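Local coordinates for protein Lmaj004091aaa (Leishmania major, PDB 1XTP) that probably transfers methyl groups from S-adenosyl-L-methionine to the N-terminal amino group of proteins that begin with X-Pro-Lys, at residues Asn23-Arg28 with Trp34-Thr39; Lys47-Lys52 with Phe205-Glu210; Leu111-Tyr116 with Ala137-Gly142. All coordinates share one frame; numbering follows the deposited sequence.

Interaction 1 of 3, residues Asn23-Arg28 with Trp34-Thr39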
loop_
_atom_site.group_PDB
_atom_site.type_symbol
_atom_site.label_atom_id
_atom_site.label_comp_id
_atom_site.label_asym_id
_atom_site.label_seq_id
_atom_site.Cartn_x
_atom_site.Cartn_y
_atom_site.Cartn_z
ATOM N N ASN A 23 7.093 18.098 -10.214
ATOM C CA ASN A 23 7.367 19.443 -10.730
ATOM C C ASN A 23 8.774 19.577 -11.330
ATOM O O ASN A 23 9.070 20.550 -12.064
ATOM C CB ASN A 23 7.134 20.524 -9.659
ATOM C CG ASN A 23 5.700 20.555 -9.178
ATOM O OD1 ASN A 23 4.758 20.352 -9.953
ATOM N ND2 ASN A 23 5.525 20.781 -7.880
ATOM N N GLY A 24 9.623 18.605 -11.005
ATOM C CA GLY A 24 10.972 18.530 -11.539
ATOM C C GLY A 24 12.073 18.884 -10.566
ATOM O O GLY A 24 13.221 18.997 -10.952
ATOM N N LYS A 25 11.746 19.085 -9.306
ATOM C CA LYS A 25 12.790 19.270 -8.295
ATOM C C LYS A 25 13.484 17.934 -8.071
ATOM O O LYS A 25 12.835 16.887 -7.981
ATOM C CB LYS A 25 12.193 19.787 -6.993
ATOM C CG LYS A 25 13.234 20.097 -5.915
ATOM C CD LYS A 25 12.590 20.539 -4.607
ATOM C CE LYS A 25 13.632 20.576 -3.499
ATOM N NZ LYS A 25 13.081 21.011 -2.184
ATOM N N THR A 26 14.805 17.953 -7.987
ATOM C CA THR A 26 15.566 16.702 -7.886
ATOM C C THR A 26 16.261 16.621 -6.552
ATOM O O THR A 26 16.494 17.643 -5.903
ATOM C CB THR A 26 16.627 16.548 -8.996
ATOM O OG1 THR A 26 17.632 17.551 -8.840
ATOM C CG2 THR A 26 15.992 16.641 -10.383
ATOM N N TYR A 27 16.564 15.387 -6.153
ATOM C CA TYR A 27 17.184 15.089 -4.876
ATOM C C TYR A 27 18.328 14.126 -5.023
ATOM O O TYR A 27 18.247 13.165 -5.767
ATOM C CB TYR A 27 16.159 14.452 -3.952
ATOM C CG TYR A 27 15.062 15.395 -3.570
ATOM C CD1 TYR A 27 15.286 16.396 -2.636
ATOM C CD2 TYR A 27 13.792 15.290 -4.136
ATOM C CE1 TYR A 27 14.277 17.266 -2.274
ATOM C CE2 TYR A 27 12.777 16.154 -3.775
ATOM C CZ TYR A 27 13.031 17.142 -2.847
ATOM O OH TYR A 27 12.031 17.999 -2.469
ATOM N N ARG A 28 19.376 14.369 -4.260
ATOM C CA ARG A 28 20.512 13.465 -4.200
ATOM C C ARG A 28 20.200 12.172 -3.430
ATOM O O ARG A 28 20.789 11.122 -3.692
ATOM C CB ARG A 28 21.686 14.189 -3.535
ATOM N N TRP A 34 13.061 13.861 2.478
ATOM C CA TRP A 34 12.224 13.905 3.686
ATOM C C TRP A 34 12.465 15.175 4.513
ATOM O O TRP A 34 11.544 15.643 5.174
ATOM C CB TRP A 34 12.429 12.670 4.586
ATOM C CG TRP A 34 12.013 11.364 3.963
ATOM C CD1 TRP A 34 12.801 10.263 3.790
ATOM C CD2 TRP A 34 10.730 11.032 3.401
ATOM N NE1 TRP A 34 12.093 9.256 3.165
ATOM C CE2 TRP A 34 10.821 9.704 2.909
ATOM C CE3 TRP A 34 9.526 11.731 3.236
ATOM C CZ2 TRP A 34 9.751 9.059 2.298
ATOM C CZ3 TRP A 34 8.454 11.089 2.615
ATOM C CH2 TRP A 34 8.577 9.770 2.150
ATOM N N LYS A 35 13.687 15.721 4.497
ATOM C CA LYS A 35 13.942 16.997 5.164
ATOM C C LYS A 35 13.172 18.118 4.478
ATOM O O LYS A 35 12.732 19.051 5.134
ATOM C CB LYS A 35 15.443 17.315 5.219
ATOM C CG LYS A 35 16.172 16.589 6.338
ATOM C CD LYS A 35 17.692 16.613 6.179
ATOM C CE LYS A 35 18.310 17.939 6.588
ATOM N NZ LYS A 35 19.807 17.887 6.456
ATOM N N ALA A 36 12.984 18.013 3.160
ATOM C CA ALA A 36 12.212 19.014 2.407
ATOM C C ALA A 36 10.703 18.833 2.577
ATOM O O ALA A 36 9.952 19.804 2.707
ATOM C CB ALA A 36 12.580 18.965 0.915
ATOM N N GLU A 37 10.257 17.589 2.580
ATOM C CA GLU A 37 8.845 17.297 2.510
ATOM C C GLU A 37 8.141 17.164 3.864
ATOM O O GLU A 37 6.911 17.226 3.902
ATOM C CB GLU A 37 8.635 15.996 1.710
ATOM C CG GLU A 37 8.886 16.144 0.230
ATOM C CD GLU A 37 7.791 16.931 -0.500
ATOM O OE1 GLU A 37 6.591 16.802 -0.142
ATOM O OE2 GLU A 37 8.133 17.671 -1.449
ATOM N N LEU A 38 8.883 16.917 4.946
ATOM C CA LEU A 38 8.264 16.598 6.241
ATOM C C LEU A 38 8.355 17.758 7.230
ATOM O O LEU A 38 8.610 17.562 8.399
ATOM C CB LEU A 38 8.881 15.342 6.862
ATOM C CG LEU A 38 8.788 14.055 6.039
ATOM C CD1 LEU A 38 9.200 12.891 6.877
ATOM C CD2 LEU A 38 7.378 13.838 5.486
ATOM N N THR A 39 8.093 18.958 6.756
ATOM C CA THR A 39 8.098 20.139 7.601
ATOM C C THR A 39 6.722 20.378 8.243
ATOM O O THR A 39 5.674 19.979 7.716
ATOM C CB THR A 39 8.469 21.383 6.788
ATOM O OG1 THR A 39 7.531 21.548 5.714
ATOM C CG2 THR A 39 9.875 21.247 6.201
HETATM O O HOH W 1 10.119 20.149 -1.303
HETATM O O HOH W 2 9.731 17.499 -3.531
#
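Tyr27, on the short strand 26-27, lies across from Ala36 in the last turn of helix 30-37, their CA atoms 9.7 Å apart, too far for the backbones to meet, and the contact is made by side chains and two waters. The strand is an outermost one of a small four-stranded mixed sheet, and the helix that follows it in the chain folds back beside it. The Tyr27 ring reaches across the gap, and its OH comes to 3.6 Å from the CB of Ala36, which stands oblique to the ring. Lys25 arrives at the same methyl: with CG trans to the backbone N (chi1 -176°) and the rest of the chain extended, NZ stops 3.7 Å from Ala36 CB. Glu37 bends at chi2 (-73°) to bring its carboxylate round, almost perpendicular to the tyrosine ring (88°). Two waters then join hydroxyl to carboxylate. Water 2, in the ring plane, accepts from Tyr27 OH at 2.6 Å and donates to Glu37 OE2, also at 2.6 Å. Water 1 donates to the same two oxygens, at 3.1 Å to Tyr27 OH and 3.2 Å to Glu37 OE2. The hydroxyl thus both gives and receives. Since Lys209 also forms a salt bridge with Glu37 OE2, this oxygen gathers three donors, which would be expected to favour the ionised carboxylate.

Interaction 2 of 3, residues Lys47-Lys52 with Phe205-Glu210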
loop_
_atom_site.group_PDB
_atom_site.type_symbol
_atom_site.label_atom_id
_atom_site.label_comp_id
_atom_site.label_asym_id
_atom_site.label_seq_id
_atom_site.Cartn_x
_atom_site.Cartn_y
_atom_site.Cartn_z
ATOM N N LYS A 47 -0.166 22.117 3.935
ATOM C CA LYS A 47 1.282 22.097 4.102
ATOM C C LYS A 47 1.848 20.756 4.524
ATOM O O LYS A 47 3.062 20.571 4.514
ATOM C CB LYS A 47 1.669 23.139 5.138
ATOM C CG LYS A 47 1.289 24.555 4.735
ATOM C CD LYS A 47 1.932 25.566 5.650
ATOM C CE LYS A 47 1.354 26.964 5.434
ATOM N NZ LYS A 47 2.078 27.965 6.275
ATOM N N GLY A 48 0.979 19.824 4.893
ATOM C CA GLY A 48 1.392 18.622 5.570
ATOM C C GLY A 48 1.483 17.463 4.600
ATOM O O GLY A 48 0.590 17.276 3.785
ATOM N N TRP A 49 2.565 16.699 4.695
ATOM C CA TRP A 49 2.775 15.509 3.856
ATOM C C TRP A 49 1.547 14.596 3.835
ATOM O O TRP A 49 1.044 14.220 2.767
ATOM C CB TRP A 49 3.983 14.748 4.366
ATOM C CG TRP A 49 4.102 13.402 3.807
ATOM C CD1 TRP A 49 3.710 12.244 4.392
ATOM C CD2 TRP A 49 4.629 13.058 2.529
ATOM N NE1 TRP A 49 3.940 11.191 3.557
ATOM C CE2 TRP A 49 4.506 11.657 2.398
ATOM C CE3 TRP A 49 5.159 13.801 1.457
ATOM C CZ2 TRP A 49 4.918 10.977 1.262
ATOM C CZ3 TRP A 49 5.569 13.123 0.315
ATOM C CH2 TRP A 49 5.449 11.724 0.225
ATOM N N TYR A 50 1.067 14.239 5.029
ATOM C CA TYR A 50 -0.135 13.428 5.169
ATOM C C TYR A 50 -1.400 14.222 4.921
ATOM O O TYR A 50 -2.291 13.742 4.225
ATOM C CB TYR A 50 -0.212 12.778 6.565
ATOM C CG TYR A 50 0.759 11.668 6.761
ATOM C CD1 TYR A 50 0.660 10.487 6.015
ATOM C CD2 TYR A 50 1.773 11.766 7.698
ATOM C CE1 TYR A 50 1.563 9.462 6.195
ATOM C CE2 TYR A 50 2.676 10.750 7.890
ATOM C CZ TYR A 50 2.569 9.593 7.128
ATOM O OH TYR A 50 3.457 8.573 7.315
ATOM N N GLY A 51 -1.472 15.440 5.481
ATOM C CA GLY A 51 -2.657 16.258 5.364
ATOM C C GLY A 51 -3.062 16.580 3.938
ATOM O O GLY A 51 -4.244 16.614 3.600
ATOM N N LYS A 52 -2.077 16.861 3.106
ATOM C CA LYS A 52 -2.331 17.170 1.700
ATOM C C LYS A 52 -2.931 15.977 0.942
ATOM O O LYS A 52 -3.712 16.144 -0.003
ATOM C CB LYS A 52 -1.023 17.587 1.033
ATOM C CG LYS A 52 -0.513 18.935 1.473
ATOM C CD LYS A 52 0.765 19.275 0.758
ATOM C CE LYS A 52 2.001 18.814 1.527
ATOM N NZ LYS A 52 3.255 19.285 0.850
ATOM N N PHE A 205 13.218 7.465 -6.955
ATOM C CA PHE A 205 11.846 7.688 -6.516
ATOM C C PHE A 205 11.253 8.876 -7.231
ATOM O O PHE A 205 11.976 9.673 -7.833
ATOM C CB PHE A 205 11.742 7.893 -5.002
ATOM C CG PHE A 205 12.472 9.117 -4.478
ATOM C CD1 PHE A 205 11.893 10.363 -4.521
ATOM C CD2 PHE A 205 13.736 8.992 -3.906
ATOM C CE1 PHE A 205 12.552 11.470 -4.017
ATOM C CE2 PHE A 205 14.404 10.090 -3.418
ATOM C CZ PHE A 205 13.829 11.331 -3.474
ATOM N N LEU A 206 9.926 8.962 -7.147
ATOM C CA LEU A 206 9.152 10.053 -7.720
ATOM C C LEU A 206 8.109 10.472 -6.706
ATOM O O LEU A 206 7.160 9.722 -6.453
ATOM C CB LEU A 206 8.461 9.627 -9.024
ATOM C CG LEU A 206 7.584 10.688 -9.714
ATOM C CD1 LEU A 206 8.354 11.939 -9.986
ATOM C CD2 LEU A 206 7.018 10.159 -11.023
ATOM N N VAL A 207 8.307 11.653 -6.122
ATOM C CA VAL A 207 7.279 12.310 -5.304
ATOM C C VAL A 207 6.186 12.924 -6.218
ATOM O O VAL A 207 6.451 13.787 -7.076
ATOM C CB VAL A 207 7.865 13.404 -4.374
ATOM C CG1 VAL A 207 6.772 14.087 -3.568
ATOM C CG2 VAL A 207 8.905 12.818 -3.426
ATOM N N ASP A 208 4.961 12.461 -6.019
ATOM C CA ASP A 208 3.797 13.043 -6.691
ATOM C C ASP A 208 3.293 14.233 -5.853
ATOM O O ASP A 208 2.772 14.071 -4.740
ATOM C CB ASP A 208 2.704 11.988 -6.875
ATOM C CG ASP A 208 1.550 12.480 -7.759
ATOM O OD1 ASP A 208 1.226 13.683 -7.735
ATOM O OD2 ASP A 208 0.954 11.656 -8.471
ATOM N N LYS A 209 3.476 15.431 -6.392
ATOM C CA LYS A 209 3.114 16.655 -5.692
ATOM C C LYS A 209 1.632 16.952 -5.814
ATOM O O LYS A 209 1.164 17.918 -5.247
ATOM C CB LYS A 209 3.900 17.836 -6.247
ATOM C CG LYS A 209 5.426 17.695 -6.089
ATOM C CD LYS A 209 5.891 17.752 -4.653
ATOM C CE LYS A 209 5.730 19.131 -4.021
ATOM N NZ LYS A 209 5.984 19.043 -2.568
ATOM N N GLU A 210 0.890 16.148 -6.555
ATOM C CA GLU A 210 -0.547 16.359 -6.653
ATOM C C GLU A 210 -1.260 15.728 -5.444
ATOM O O GLU A 210 -1.993 16.416 -4.743
ATOM C CB GLU A 210 -1.075 15.797 -7.972
ATOM C CG GLU A 210 -2.374 16.468 -8.432
ATOM C CD GLU A 210 -2.966 15.858 -9.696
ATOM O OE1 GLU A 210 -2.210 15.354 -10.544
ATOM O OE2 GLU A 210 -4.207 15.911 -9.849
HETATM O O HOH W 3 3.410 18.302 -1.993
#
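Lys209 NZ and Lys52 NZ share one water: water 3 accepts from Lys209 NZ at 2.7 Å and from Lys52 NZ at 3.0 Å. The lysine of 205-210 comes from the loop just after strand 205-208, an inner strand of the four-stranded mixed sheet beside the Rossmann-like methyltransferase core, and the other from the first turn of helix 49-58. The chain leaves the strand through an Asx turn, in which Glu210 N donates to Asp208 OD1 at 2.8 Å (150° at the hydrogen), nearly in line with the carboxylate C-O bond. From this turn Lys209 starts with its CB pointing away from the helix. Successive bends at chi1, chi2 and chi3, each near -65°, coil the chain back and bring Lys209 NZ to 4.4 Å from Lys52 NZ. Two like charges so close would repel. The shared water sits to one side of the line between them and accepts from both, and the salt bridge from Lys209 to Glu37 probably offsets part of the charge. The apolar half of the contact is carried by Trp49. Its CG is trans to the backbone N (chi1 167°), which swings the indole toward the strand, and NE1 is tied to the Tyr170 carbonyl, fixing the ring's rotation. The six-membered ring presents its edge to Val207, whose other neighbours include Met33 of helix 30-37 and Leu214 of strand 213-215. Near its five-membered end, the indole places CD1 3.6 Å above the centre of the Tyr50 ring. At the far edge, Trp49 CZ3 meets Val207 CG1 at 4.2 Å, close to the indole plane.

Interaction 3 of 3, residues Leu111-Tyr116 with Ala137-Gly142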
loop_
_atom_site.group_PDB
_atom_site.type_symbol
_atom_site.label_atom_id
_atom_site.label_comp_id
_atom_site.label_asym_id
_atom_site.label_seq_id
_atom_site.Cartn_x
_atom_site.Cartn_y
_atom_site.Cartn_z
ATOM N N LEU A 111 -12.359 -9.710 -3.943
ATOM C CA LEU A 111 -11.379 -10.763 -3.694
ATOM C C LEU A 111 -11.486 -11.359 -2.309
ATOM O O LEU A 111 -11.632 -12.560 -2.166
ATOM C CB LEU A 111 -9.949 -10.256 -3.938
ATOM C CG LEU A 111 -8.823 -11.308 -3.872
ATOM C CD1 LEU A 111 -9.141 -12.606 -4.638
ATOM C CD2 LEU A 111 -7.540 -10.716 -4.370
ATOM N N LEU A 112 -11.409 -10.526 -1.282
ATOM C CA LEU A 112 -11.215 -11.047 0.051
ATOM C C LEU A 112 -12.459 -11.748 0.567
ATOM O O LEU A 112 -12.345 -12.780 1.264
ATOM C CB LEU A 112 -10.725 -9.951 1.002
ATOM C CG LEU A 112 -9.467 -9.208 0.529
ATOM C CD1 LEU A 112 -9.170 -8.029 1.455
ATOM C CD2 LEU A 112 -8.266 -10.143 0.416
ATOM N N THR A 113 -13.642 -11.248 0.193
ATOM C CA THR A 113 -14.894 -11.878 0.624
ATOM C C THR A 113 -15.098 -13.281 0.005
ATOM O O THR A 113 -15.917 -14.074 0.497
ATOM C CB THR A 113 -16.137 -10.989 0.359
ATOM O OG1 THR A 113 -16.139 -10.545 -0.999
ATOM C CG2 THR A 113 -16.154 -9.771 1.274
ATOM N N LYS A 114 -14.339 -13.600 -1.037
ATOM C CA LYS A 114 -14.365 -14.941 -1.633
ATOM C C LYS A 114 -13.378 -15.898 -0.987
ATOM O O LYS A 114 -13.519 -17.104 -1.147
ATOM C CB LYS A 114 -14.044 -14.877 -3.124
ATOM C CG LYS A 114 -15.109 -14.215 -3.953
ATOM C CD LYS A 114 -14.678 -14.074 -5.408
ATOM C CE LYS A 114 -15.881 -13.739 -6.282
ATOM N NZ LYS A 114 -15.540 -13.593 -7.725
ATOM N N LEU A 115 -12.365 -15.365 -0.299
ATOM C CA LEU A 115 -11.263 -16.169 0.241
ATOM C C LEU A 115 -11.173 -16.224 1.766
ATOM O O LEU A 115 -10.583 -17.157 2.310
ATOM C CB LEU A 115 -9.944 -15.609 -0.273
ATOM C CG LEU A 115 -9.676 -15.614 -1.764
ATOM C CD1 LEU A 115 -8.484 -14.777 -2.063
ATOM C CD2 LEU A 115 -9.429 -17.037 -2.251
ATOM N N TYR A 116 -11.706 -15.217 2.456
ATOM C CA TYR A 116 -11.577 -15.129 3.909
ATOM C C TYR A 116 -12.938 -15.119 4.596
ATOM O O TYR A 116 -13.886 -14.494 4.122
ATOM C CB TYR A 116 -10.723 -13.911 4.315
ATOM C CG TYR A 116 -9.327 -14.055 3.774
ATOM C CD1 TYR A 116 -9.019 -13.624 2.483
ATOM C CD2 TYR A 116 -8.332 -14.678 4.511
ATOM C CE1 TYR A 116 -7.788 -13.783 1.955
ATOM C CE2 TYR A 116 -7.061 -14.849 3.981
ATOM C CZ TYR A 116 -6.800 -14.410 2.696
ATOM O OH TYR A 116 -5.558 -14.575 2.153
ATOM N N ALA A 137 -22.632 -4.272 2.002
ATOM C CA ALA A 137 -23.767 -4.682 2.822
ATOM C C ALA A 137 -24.143 -6.149 2.576
ATOM O O ALA A 137 -24.255 -6.589 1.432
ATOM C CB ALA A 137 -24.942 -3.787 2.566
ATOM N N GLY A 138 -24.329 -6.898 3.661
ATOM C CA GLY A 138 -24.619 -8.341 3.586
ATOM C C GLY A 138 -23.469 -9.228 3.119
ATOM O O GLY A 138 -23.694 -10.273 2.482
HETATM N N MSE A 139 -22.240 -8.832 3.433
HETATM C CA MSE A 139 -21.068 -9.607 3.055
HETATM C C MSE A 139 -20.267 -9.925 4.319
HETATM O O MSE A 139 -20.467 -9.257 5.357
HETATM C CB MSE A 139 -20.232 -8.828 2.037
HETATM C CG MSE A 139 -21.019 -8.409 0.849
HETATM SE SE MSE A 139 -19.938 -7.773 -0.643
HETATM C CE MSE A 139 -19.171 -9.479 -1.229
ATOM N N PRO A 140 -19.390 -10.958 4.262
ATOM C CA PRO A 140 -18.590 -11.354 5.441
ATOM C C PRO A 140 -17.525 -10.335 5.857
ATOM O O PRO A 140 -16.330 -10.623 5.857
ATOM C CB PRO A 140 -17.967 -12.679 5.015
ATOM C CG PRO A 140 -17.991 -12.676 3.546
ATOM C CD PRO A 140 -19.142 -11.850 3.111
ATOM N N VAL A 141 -17.978 -9.152 6.234
ATOM C CA VAL A 141 -17.086 -8.062 6.619
ATOM C C VAL A 141 -17.245 -7.826 8.122
ATOM O O VAL A 141 -18.324 -8.045 8.681
ATOM C CB VAL A 141 -17.387 -6.800 5.768
ATOM C CG1 VAL A 141 -16.587 -5.580 6.242
ATOM C CG2 VAL A 141 -17.090 -7.103 4.324
ATOM N N GLY A 142 -16.157 -7.423 8.773
ATOM C CA GLY A 142 -16.138 -7.220 10.218
ATOM C C GLY A 142 -16.158 -5.745 10.570
ATOM O O GLY A 142 -17.195 -5.089 10.458
HETATM O O HOH W 4 -14.401 -11.777 4.005
#
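The C-terminal part of helix 106-115 runs past the loop leading into strand 141-146, and the backbones come nearest at Thr113 and Pro140, with CA atoms 6.1 Å apart. Pro140 is the centre of an inverse gamma turn, closed by Val141 N donating to Met139 O at 2.6 Å, and this tight bend turns the chain into the edge strand of the seven-stranded Rossmann-like sheet. Three residues in a row pack round Thr113. Met139, modelled as selenomethionine, bends at chi3 (72°) so that its terminal methyl, CE, reaches the threonine hydroxyl, 3.2 Å from Thr113 OG1, a snug approach. The proline ring crosses the threonine side chain at about a right angle, its CG 4.1 Å from Thr113 CB. Val141 adds a methyl-to-methyl touch, CG2 against Thr113 CG2 at 4.2 Å. With chi1 at 51°, Thr113 OG1 sits between backbone N and carbonyl carbon and bonds to the carbonyl of Thr108, five residues earlier in the helix, leaving CG2 to face the loop. Beside the apolar patch, water 4 spans the segments, donating to Tyr116 O at 2.8 Å and to Pro140 O at 2.9 Å. The helix is the one linking strands 96-100 and 118-123, and near its start lies Arg106, a predicted S-adenosyl-L-methionine site. Direct contact across the two segments is by van der Waals packing: the threonine hydroxyl is satisfied within its own helix, and the one polar link between the backbones is a water that bridges two carbonyls.

How the interactions relate
Interaction 1 closes first, a short loop in which strand 26-27 runs into helix 30-37 and the helix packs back on it. Interaction 2 opens next, at the start of helix 49-58, and closes some 150 residues later at strand 205-208, tying that helix to a late strand of the small sheet that also holds strand 26-27. Interaction 3 is nested within that long loop, where it joins helix 106-115 to edge strand 141-146 of the central sheet. Interactions 1 and 2 adjoin through Glu37 with Lys209 and through Leu38 and Glu37 on Trp49. Interaction 3 lies on the opposite side of the chain's centre, its nearest atoms about 21 Å from interaction 2.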